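PDB 3ESL: spindle assembly checkpoint serine/threonine-protein kinase BUB1 from Saccharomyces cerevisiae, which acts in the mitotic spindle assembly checkpoint as a kinase that delays anaphase until chromosomes are bioriented, represented here by its conserved N-terminal domain. Local coordinates for residues T11-A14 and Y15-L19; L32-D35 and Y36-W39; A128-F131 and L132-K135; R154-S157 and N158-R162. All coordinates share one frame; numbering follows the deposited sequence.

How the contacts relate
From the N terminus, contact 1 lies in helix 4-21 and contact 2 in helix 29-47, consecutive helices that pack side by side through a Glu16-Tyr36 hydrogen bond, centres about 10 Å apart. Contact 3 comes much later, where the chain turns from helix 115-127 into helix 131-143, and contact 4 sits in helix 149-165, about 12 Å away between centres; these two meet through a Phe131-Tyr159 hydrogen bond and the Lys135-Glu160 salt bridge. Each contact is local and all run in series: none closes a long loop, nests or crosses. Contacts 1 and 2 tie one end of the all-helical domain and contacts 3 and 4 the other, about 34 Å between centres of contacts 2 and 3.

Contact 1: T11-A14 and Y15-L19; sequences TKIA and YEQRL
The Tyr15 ring has the methyl of Thr11 along its CD2-CE2 side, with Thr11 CG2 3.8 Å from Tyr15 CE2, while Thr11 O reaches Tyr15 CD2 obliquely at 3.5 Å. The ring of Tyr36, from helix 29-47, stacks with it. This is an i to i+4 pair along helix 4-21, the first helix of the all-alpha, TPR-like N-terminal domain. Thr11 and Tyr15 point the same way. Thr11 OG1 lies beside the backbone N (chi1 -64°) and bonds to Gln7 O, which puts CG2 anti to that N and beside the ring. If an alanine stood here instead of Tyr15, the Thr11 methyl would probably lose its aromatic neighbour and Tyr36 its stacking partner.

Regular helical bonds hold the frame, such as Tyr15 N to Thr11 O at 3.0 Å and Gln17 N to Ile13 O at 2.9 Å. Glu16 CG, beside the backbone N (chi1 -69°), comes to 3.2 Å from Lys12 O; a bend at chi2 then turns the carboxylate to its partners, a salt bridge from Arg62 to OE1 and a hydrogen bond between OE2 and the Tyr36 hydroxyl, whereas Lys12 NZ bonds to Tyr44 OH. On the exposed flank Gln17 stretches out across Ile13, and its OE1 stops 3.8 Å from Ile13 CG2.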
# COMPACT_ATOMS: atom_id res chain seq x y z
N THR A 11 1.13 -24.34 -12.68
CA THR A 11 2.01 -23.24 -12.28
C THR A 11 1.52 -22.66 -10.95
O THR A 11 2.34 -22.39 -10.07
CB THR A 11 2.13 -22.15 -13.36
OG1 THR A 11 2.77 -22.71 -14.53
CG2 THR A 11 3.00 -20.99 -12.88
N LYS A 12 0.20 -22.51 -10.82
CA LYS A 12 -0.41 -22.03 -9.59
C LYS A 12 -0.05 -22.94 -8.42
O LYS A 12 0.38 -22.47 -7.36
CB LYS A 12 -1.94 -21.90 -9.73
CG LYS A 12 -2.61 -21.42 -8.46
CD LYS A 12 -4.09 -21.08 -8.65
CE LYS A 12 -4.95 -22.33 -8.72
NZ LYS A 12 -6.41 -21.97 -8.77
N ILE A 13 -0.21 -24.24 -8.61
CA ILE A 13 0.11 -25.19 -7.55
C ILE A 13 1.62 -25.20 -7.24
O ILE A 13 2.00 -25.32 -6.08
CB ILE A 13 -0.43 -26.61 -7.87
CG1 ILE A 13 -1.97 -26.56 -7.95
CG2 ILE A 13 0.03 -27.61 -6.81
CD1 ILE A 13 -2.62 -27.83 -8.46
N ALA A 14 2.45 -25.09 -8.27
CA ALA A 14 3.90 -25.01 -8.09
C ALA A 14 4.26 -23.82 -7.18
O ALA A 14 5.06 -23.96 -6.25
CB ALA A 14 4.61 -24.92 -9.45
N TYR A 15 3.67 -22.66 -7.44
CA TYR A 15 3.92 -21.48 -6.59
C TYR A 15 3.41 -21.68 -5.17
O TYR A 15 4.09 -21.34 -4.19
CB TYR A 15 3.29 -20.24 -7.21
CG TYR A 15 4.21 -19.49 -8.16
CD1 TYR A 15 5.40 -18.92 -7.71
CD2 TYR A 15 3.87 -19.33 -9.50
CE1 TYR A 15 6.24 -18.22 -8.57
CE2 TYR A 15 4.71 -18.63 -10.38
CZ TYR A 15 5.90 -18.08 -9.90
OH TYR A 15 6.74 -17.39 -10.75
N GLU A 16 2.23 -22.29 -5.04
CA GLU A 16 1.65 -22.51 -3.72
C GLU A 16 2.54 -23.42 -2.89
O GLU A 16 2.74 -23.18 -1.69
CB GLU A 16 0.22 -23.07 -3.83
CG GLU A 16 -0.81 -22.08 -4.38
CD GLU A 16 -1.21 -20.99 -3.37
OE1 GLU A 16 -0.97 -21.17 -2.16
OE2 GLU A 16 -1.79 -19.97 -3.81
N GLN A 17 3.09 -24.46 -3.52
CA GLN A 17 4.03 -25.36 -2.85
C GLN A 17 5.32 -24.65 -2.43
O GLN A 17 5.84 -24.91 -1.36
CB GLN A 17 4.36 -26.56 -3.74
CG GLN A 17 3.20 -27.54 -3.86
CD GLN A 17 3.52 -28.69 -4.80
OE1 GLN A 17 2.69 -29.58 -5.00
NE2 GLN A 17 4.71 -28.68 -5.39
N ARG A 18 5.82 -23.78 -3.30
CA ARG A 18 7.02 -23.00 -2.99
C ARG A 18 6.81 -22.09 -1.78
O ARG A 18 7.71 -21.93 -0.96
CB ARG A 18 7.46 -22.18 -4.21
CG ARG A 18 8.06 -23.03 -5.34
CD ARG A 18 8.58 -22.16 -6.47
NE ARG A 18 9.82 -21.49 -6.08
CZ ARG A 18 10.42 -20.52 -6.78
NH1 ARG A 18 9.90 -20.08 -7.92
NH2 ARG A 18 11.55 -19.99 -6.32
N LEU A 19 5.62 -21.50 -1.67
CA LEU A 19 5.29 -20.68 -0.50
C LEU A 19 5.36 -21.52 0.77
O LEU A 19 5.82 -21.05 1.81
CB LEU A 19 3.92 -20.01 -0.63
CG LEU A 19 3.72 -18.95 -1.72
CD1 LEU A 19 2.29 -18.46 -1.73
CD2 LEU A 19 4.70 -17.77 -1.55

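Contact 2: L32-D35 and Y36-W39; sequences LFLD and YMIW
Phe33 and Met37 sit one helical turn apart in helix 29-47 of BUB1's all-helical, TPR-like N-terminal domain, where Met37 N donates to Phe33 O at 2.9 Å with an N-H...O angle of 167°, and the amides of Tyr36, Ile38 and Trp39 repeat the alpha-helical pattern. Over that bond the Met37 chain curls back: a bend at chi3 (-65°) drops its CE to 3.3 Å from Phe33 O. The same methyl touches two residues of the preceding turn, 4.0 Å from Phe33 CB and 4.0 Å from Leu34 CD2. An alanine in place of Met37 would probably leave a gap beside Phe33 CB and Leu34 CD2 and lose the contacts with Met60 and Ile82. Ile38 makes a similar approach on the exposed side, its CG1 lying 3.2 Å from Leu34 O. Trp39 meets Tyr36 at the ring edge, with CE3 in the plane of the tyrosine.

The helix is sandwiched: Leu32, Asp35, Tyr36 and Trp39 look to helix 4-21, Phe33 and Met37 rest on Cys63 and Met60 of helix 49-67, and Leu34 and Met37 both reach Ile82 of helix 77-90.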
# COMPACT_ATOMS: atom_id res chain seq x y z
N LEU A 32 9.71 -14.06 -3.91
CA LEU A 32 8.87 -15.21 -4.30
C LEU A 32 7.40 -14.76 -4.36
O LEU A 32 6.70 -15.07 -5.34
CB LEU A 32 9.07 -16.40 -3.35
CG LEU A 32 8.14 -17.61 -3.57
CD1 LEU A 32 8.24 -18.18 -4.98
CD2 LEU A 32 8.42 -18.69 -2.51
N PHE A 33 6.94 -14.03 -3.35
CA PHE A 33 5.61 -13.42 -3.43
C PHE A 33 5.45 -12.54 -4.67
O PHE A 33 4.41 -12.60 -5.34
CB PHE A 33 5.30 -12.57 -2.18
CG PHE A 33 4.92 -13.37 -0.97
CD1 PHE A 33 3.68 -14.03 -0.91
CD2 PHE A 33 5.77 -13.43 0.13
CE1 PHE A 33 3.32 -14.74 0.23
CE2 PHE A 33 5.42 -14.14 1.28
CZ PHE A 33 4.19 -14.80 1.33
N LEU A 34 6.45 -11.71 -4.96
CA LEU A 34 6.36 -10.82 -6.13
C LEU A 34 6.23 -11.61 -7.43
O LEU A 34 5.39 -11.28 -8.27
CB LEU A 34 7.57 -9.89 -6.22
CG LEU A 34 7.66 -8.79 -5.17
CD1 LEU A 34 9.02 -8.12 -5.29
CD2 LEU A 34 6.55 -7.77 -5.36
N ASP A 35 7.04 -12.66 -7.58
CA ASP A 35 7.01 -13.49 -8.80
C ASP A 35 5.61 -14.06 -8.98
O ASP A 35 5.03 -14.00 -10.07
CB ASP A 35 8.01 -14.63 -8.71
CG ASP A 35 9.43 -14.21 -9.04
OD1 ASP A 35 9.63 -13.12 -9.62
OD2 ASP A 35 10.34 -15.01 -8.73
N TYR A 36 5.06 -14.58 -7.89
CA TYR A 36 3.74 -15.22 -7.95
C TYR A 36 2.65 -14.20 -8.26
O TYR A 36 1.82 -14.43 -9.13
CB TYR A 36 3.50 -15.98 -6.64
CG TYR A 36 2.24 -16.81 -6.57
CD1 TYR A 36 1.62 -17.30 -7.73
CD2 TYR A 36 1.69 -17.14 -5.33
CE1 TYR A 36 0.46 -18.09 -7.65
CE2 TYR A 36 0.51 -17.92 -5.24
CZ TYR A 36 -0.08 -18.39 -6.40
OH TYR A 36 -1.23 -19.14 -6.31
N MET A 37 2.67 -13.05 -7.58
CA MET A 37 1.67 -12.01 -7.82
C MET A 37 1.70 -11.44 -9.24
O MET A 37 0.65 -11.20 -9.85
CB MET A 37 1.81 -10.89 -6.77
CG MET A 37 1.40 -11.36 -5.40
SD MET A 37 1.55 -10.03 -4.19
CE MET A 37 3.31 -9.73 -4.16
N ILE A 38 2.90 -11.27 -9.78
CA ILE A 38 3.06 -10.79 -11.15
C ILE A 38 2.46 -11.83 -12.10
O ILE A 38 1.73 -11.46 -13.02
CB ILE A 38 4.52 -10.48 -11.48
CG1 ILE A 38 4.98 -9.24 -10.69
CG2 ILE A 38 4.72 -10.23 -12.99
CD1 ILE A 38 6.46 -9.03 -10.67
N TRP A 39 2.75 -13.11 -11.84
CA TRP A 39 2.20 -14.20 -12.68
C TRP A 39 0.67 -14.25 -12.61
O TRP A 39 -0.01 -14.39 -13.64
CB TRP A 39 2.82 -15.55 -12.30
CG TRP A 39 2.20 -16.67 -13.08
CD1 TRP A 39 2.55 -17.08 -14.34
CD2 TRP A 39 1.10 -17.50 -12.67
NE1 TRP A 39 1.73 -18.11 -14.75
CE2 TRP A 39 0.84 -18.40 -13.74
CE3 TRP A 39 0.31 -17.57 -11.51
CZ2 TRP A 39 -0.18 -19.36 -13.67
CZ3 TRP A 39 -0.70 -18.53 -11.44
CH2 TRP A 39 -0.93 -19.42 -12.52

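Contact 3: A128-F131 and L132-K135; sequences AQFF and LEAK
Phe130 and Glu133 make the main side-chain meeting at the start of helix 131-143, and Phe131, the first residue of that helix, completes the group. Phe130 is the N-cap. Its carbonyl opens the helix by accepting Ala134 N at 3.0 Å with an N-H...O angle of 154°, the amide arriving nearly head-on to the C=O bond. Just before it, Gln129 ends helix 115-127 in a Schellman motif, and Phe130 is the centre of an inverse gamma turn, closed by a weak bond from Phe131 N to Gln129 O.

Glu133 folds back on the cap. A kink at chi2 (92°) swings its carboxylate over to Phe130, so that Glu133 OE1 lies 3.5 Å from Phe130 CB and OE2 lies 3.8 Å from Phe130 CD1. The two planes are nearly perpendicular, 86° apart, with OE2 reaching the ring obliquely. A negative group beside the helix start is likely to be favoured by the helix dipole, and OE2 is also held in a salt bridge with Arg181. Arg185 makes a cation-pi contact with the Phe130 ring.

Phe131 points off roughly at right angles to Phe130. One ring face lies against the turn, with Gln129 CA 3.7 Å above its plane and offset toward the rim. Its carbonyl takes a weak bond from Lys135 N at 3.3 Å and also a hydrogen bond from Tyr159 OH.

Around this corner, helix 149-165 receives Phe131 and Ala134, helix 177-186 packs on Leu132 and Glu133, and Leu125 of helix 115-127 touches Phe130 and Ala134.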
# COMPACT_ATOMS: atom_id res chain seq x y z
N ALA A 128 -10.56 12.79 -0.79
CA ALA A 128 -11.60 12.81 0.25
C ALA A 128 -11.87 14.23 0.73
O ALA A 128 -12.65 14.43 1.66
CB ALA A 128 -11.20 11.94 1.43
N GLN A 129 -11.22 15.21 0.11
CA GLN A 129 -11.40 16.62 0.43
C GLN A 129 -10.90 17.03 1.82
O GLN A 129 -11.38 18.01 2.40
CB GLN A 129 -12.86 17.07 0.18
CG GLN A 129 -13.45 16.57 -1.12
CD GLN A 129 -14.60 15.62 -0.89
OE1 GLN A 129 -15.60 15.99 -0.27
NE2 GLN A 129 -14.48 14.41 -1.42
N PHE A 130 -9.94 16.28 2.37
CA PHE A 130 -9.20 16.74 3.53
C PHE A 130 -8.03 17.54 2.98
O PHE A 130 -6.87 17.11 3.06
CB PHE A 130 -8.73 15.58 4.41
CG PHE A 130 -9.84 14.87 5.15
CD1 PHE A 130 -10.45 15.46 6.27
CD2 PHE A 130 -10.28 13.62 4.74
CE1 PHE A 130 -11.48 14.80 6.96
CE2 PHE A 130 -11.30 12.95 5.42
CZ PHE A 130 -11.90 13.54 6.52
N PHE A 131 -8.33 18.69 2.39
CA PHE A 131 -7.36 19.40 1.56
C PHE A 131 -6.10 19.84 2.29
O PHE A 131 -4.98 19.59 1.83
CB PHE A 131 -8.03 20.57 0.82
CG PHE A 131 -9.03 20.14 -0.23
CD1 PHE A 131 -8.62 19.45 -1.36
CD2 PHE A 131 -10.38 20.43 -0.07
CE1 PHE A 131 -9.54 19.03 -2.32
CE2 PHE A 131 -11.31 20.03 -1.03
CZ PHE A 131 -10.89 19.33 -2.15
N LEU A 132 -6.27 20.47 3.45
CA LEU A 132 -5.11 21.01 4.16
C LEU A 132 -4.34 19.93 4.94
O LEU A 132 -3.13 20.03 5.11
CB LEU A 132 -5.51 22.21 5.03
CG LEU A 132 -6.13 23.38 4.23
CD1 LEU A 132 -6.66 24.48 5.14
CD2 LEU A 132 -5.19 23.94 3.17
N GLU A 133 -5.05 18.88 5.37
CA GLU A 133 -4.39 17.72 5.96
C GLU A 133 -3.48 17.04 4.94
O GLU A 133 -2.37 16.61 5.28
CB GLU A 133 -5.41 16.72 6.50
CG GLU A 133 -6.20 17.22 7.71
CD GLU A 133 -7.51 17.91 7.35
OE1 GLU A 133 -7.66 18.42 6.22
OE2 GLU A 133 -8.41 17.94 8.22
N ALA A 134 -3.95 16.96 3.69
CA ALA A 134 -3.17 16.37 2.60
C ALA A 134 -1.87 17.13 2.35
O ALA A 134 -0.83 16.52 2.07
CB ALA A 134 -3.99 16.27 1.33
N LYS A 135 -1.91 18.46 2.47
CA LYS A 135 -0.71 19.28 2.30
C LYS A 135 0.26 19.02 3.44
O LYS A 135 1.45 18.81 3.21
CB LYS A 135 -1.08 20.78 2.23
CG LYS A 135 0.11 21.73 2.27
CD LYS A 135 -0.32 23.16 1.99
CE LYS A 135 0.86 24.12 2.05
NZ LYS A 135 0.60 25.31 1.20

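Contact 4: R154-S157 and N158-R162; sequences RSLS and NYEDR
Ser155 O has two donors in this stretch of helix 149-165: Tyr159 N at 3.0 Å, with a rather bent N-H...O angle of 145°, and a water that donates to it. That water, a notably short 2.5 Å from Ser155 O, accepts in turn from Arg162 NH2 at 3.0 Å and sits in the guanidinium plane at its edge. It therefore bridges the carbonyl to a side chain nearly two turns further on. Tyr159 CA lies 3.7 Å above one face of the guanidinium, offset toward the rim, and Arg162 NE, in plane at the edge of the Tyr159 ring, is salt-bridged to Glu126.

The other carbonyls are met by the usual i+4 amides: Arg154 O by Asn158 N, a straight bond at 2.9 Å, Leu156 O by Glu160 N, and Ser157 O, at a longer 3.2 Å, by Asp161 N. Asn158 CG is beside its backbone N (chi1 -62°), which brings the amide carbon to 3.2 Å from Arg154 O without an additional bond from ND2.

The polar side-chain ends find partners beyond these residues. Ser155 OG bonds to Glu119 OE2 and Arg151 O, and Asp161 OD1 pairs with Arg164. Glu160 runs extended past Leu156, whose CD1 is 4.2 Å from Glu160 OE2, and that oxygen is salt-bridged to Lys135 NZ.

Within the all-helical, TPR-like N-terminal domain the stretch thus packs against two earlier helices: Leu156, Tyr159 and Glu160 face helix 131-143, while Ser155 and Arg162 bind acidic residues of helix 115-127.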
# COMPACT_ATOMS: atom_id res chain seq x y z
N ARG A 154 8.23 18.48 -5.72
CA ARG A 154 7.44 18.78 -6.92
C ARG A 154 5.98 18.36 -6.75
O ARG A 154 5.08 19.04 -7.25
CB ARG A 154 8.05 18.13 -8.16
CG ARG A 154 9.43 18.66 -8.52
CD ARG A 154 9.84 18.30 -9.94
NE ARG A 154 10.03 16.86 -10.13
CZ ARG A 154 11.13 16.19 -9.81
NH1 ARG A 154 12.17 16.82 -9.26
NH2 ARG A 154 11.19 14.89 -10.02
N SER A 155 5.76 17.24 -6.06
CA SER A 155 4.39 16.77 -5.77
C SER A 155 3.63 17.80 -4.94
O SER A 155 2.44 18.06 -5.18
CB SER A 155 4.43 15.42 -5.03
OG SER A 155 4.84 14.38 -5.90
N LEU A 156 4.33 18.36 -3.96
CA LEU A 156 3.78 19.40 -3.10
C LEU A 156 3.49 20.66 -3.91
O LEU A 156 2.42 21.26 -3.78
CB LEU A 156 4.76 19.68 -1.96
CG LEU A 156 4.46 20.76 -0.91
CD1 LEU A 156 3.07 20.59 -0.27
CD2 LEU A 156 5.53 20.75 0.16
N SER A 157 4.44 21.05 -4.76
CA SER A 157 4.27 22.22 -5.63
C SER A 157 3.05 22.07 -6.54
O SER A 157 2.23 23.00 -6.64
CB SER A 157 5.53 22.48 -6.47
OG SER A 157 5.40 23.68 -7.22
N ASN A 158 2.92 20.91 -7.19
CA ASN A 158 1.76 20.64 -8.05
C ASN A 158 0.45 20.67 -7.27
O ASN A 158 -0.58 21.10 -7.79
CB ASN A 158 1.91 19.31 -8.79
CG ASN A 158 3.12 19.28 -9.71
OD1 ASN A 158 3.70 20.32 -10.03
ND2 ASN A 158 3.51 18.09 -10.15
N TYR A 159 0.49 20.20 -6.03
CA TYR A 159 -0.69 20.19 -5.17
C TYR A 159 -1.12 21.61 -4.80
O TYR A 159 -2.33 21.93 -4.80
CB TYR A 159 -0.46 19.35 -3.91
CG TYR A 159 -1.71 19.23 -3.07
CD1 TYR A 159 -2.95 19.00 -3.67
CD2 TYR A 159 -1.66 19.35 -1.68
CE1 TYR A 159 -4.10 18.89 -2.91
CE2 TYR A 159 -2.81 19.24 -0.91
CZ TYR A 159 -4.03 19.01 -1.54
OH TYR A 159 -5.18 18.90 -0.80
N GLU A 160 -0.15 22.46 -4.48
CA GLU A 160 -0.45 23.87 -4.22
C GLU A 160 -1.10 24.57 -5.42
O GLU A 160 -1.94 25.45 -5.24
CB GLU A 160 0.80 24.60 -3.72
CG GLU A 160 1.24 24.13 -2.34
CD GLU A 160 2.56 24.72 -1.87
OE1 GLU A 160 3.37 25.16 -2.72
OE2 GLU A 160 2.78 24.74 -0.64
N ASP A 161 -0.72 24.15 -6.63
CA ASP A 161 -1.35 24.64 -7.86
C ASP A 161 -2.80 24.19 -7.97
O ASP A 161 -3.66 24.94 -8.45
CB ASP A 161 -0.59 24.15 -9.10
CG ASP A 161 0.78 24.78 -9.23
OD1 ASP A 161 1.01 25.87 -8.67
OD2 ASP A 161 1.64 24.16 -9.91
N ARG A 162 -3.08 22.96 -7.53
CA ARG A 162 -4.45 22.45 -7.53
C ARG A 162 -5.28 23.15 -6.46
O ARG A 162 -6.46 23.42 -6.68
CB ARG A 162 -4.48 20.92 -7.34
CG ARG A 162 -3.83 20.16 -8.49
CD ARG A 162 -4.20 18.67 -8.50
NE ARG A 162 -3.70 17.94 -7.33
CZ ARG A 162 -2.45 17.49 -7.20
NH1 ARG A 162 -1.55 17.70 -8.16
NH2 ARG A 162 -2.10 16.83 -6.11
O HOH W 1 0.89 16.56 -6.51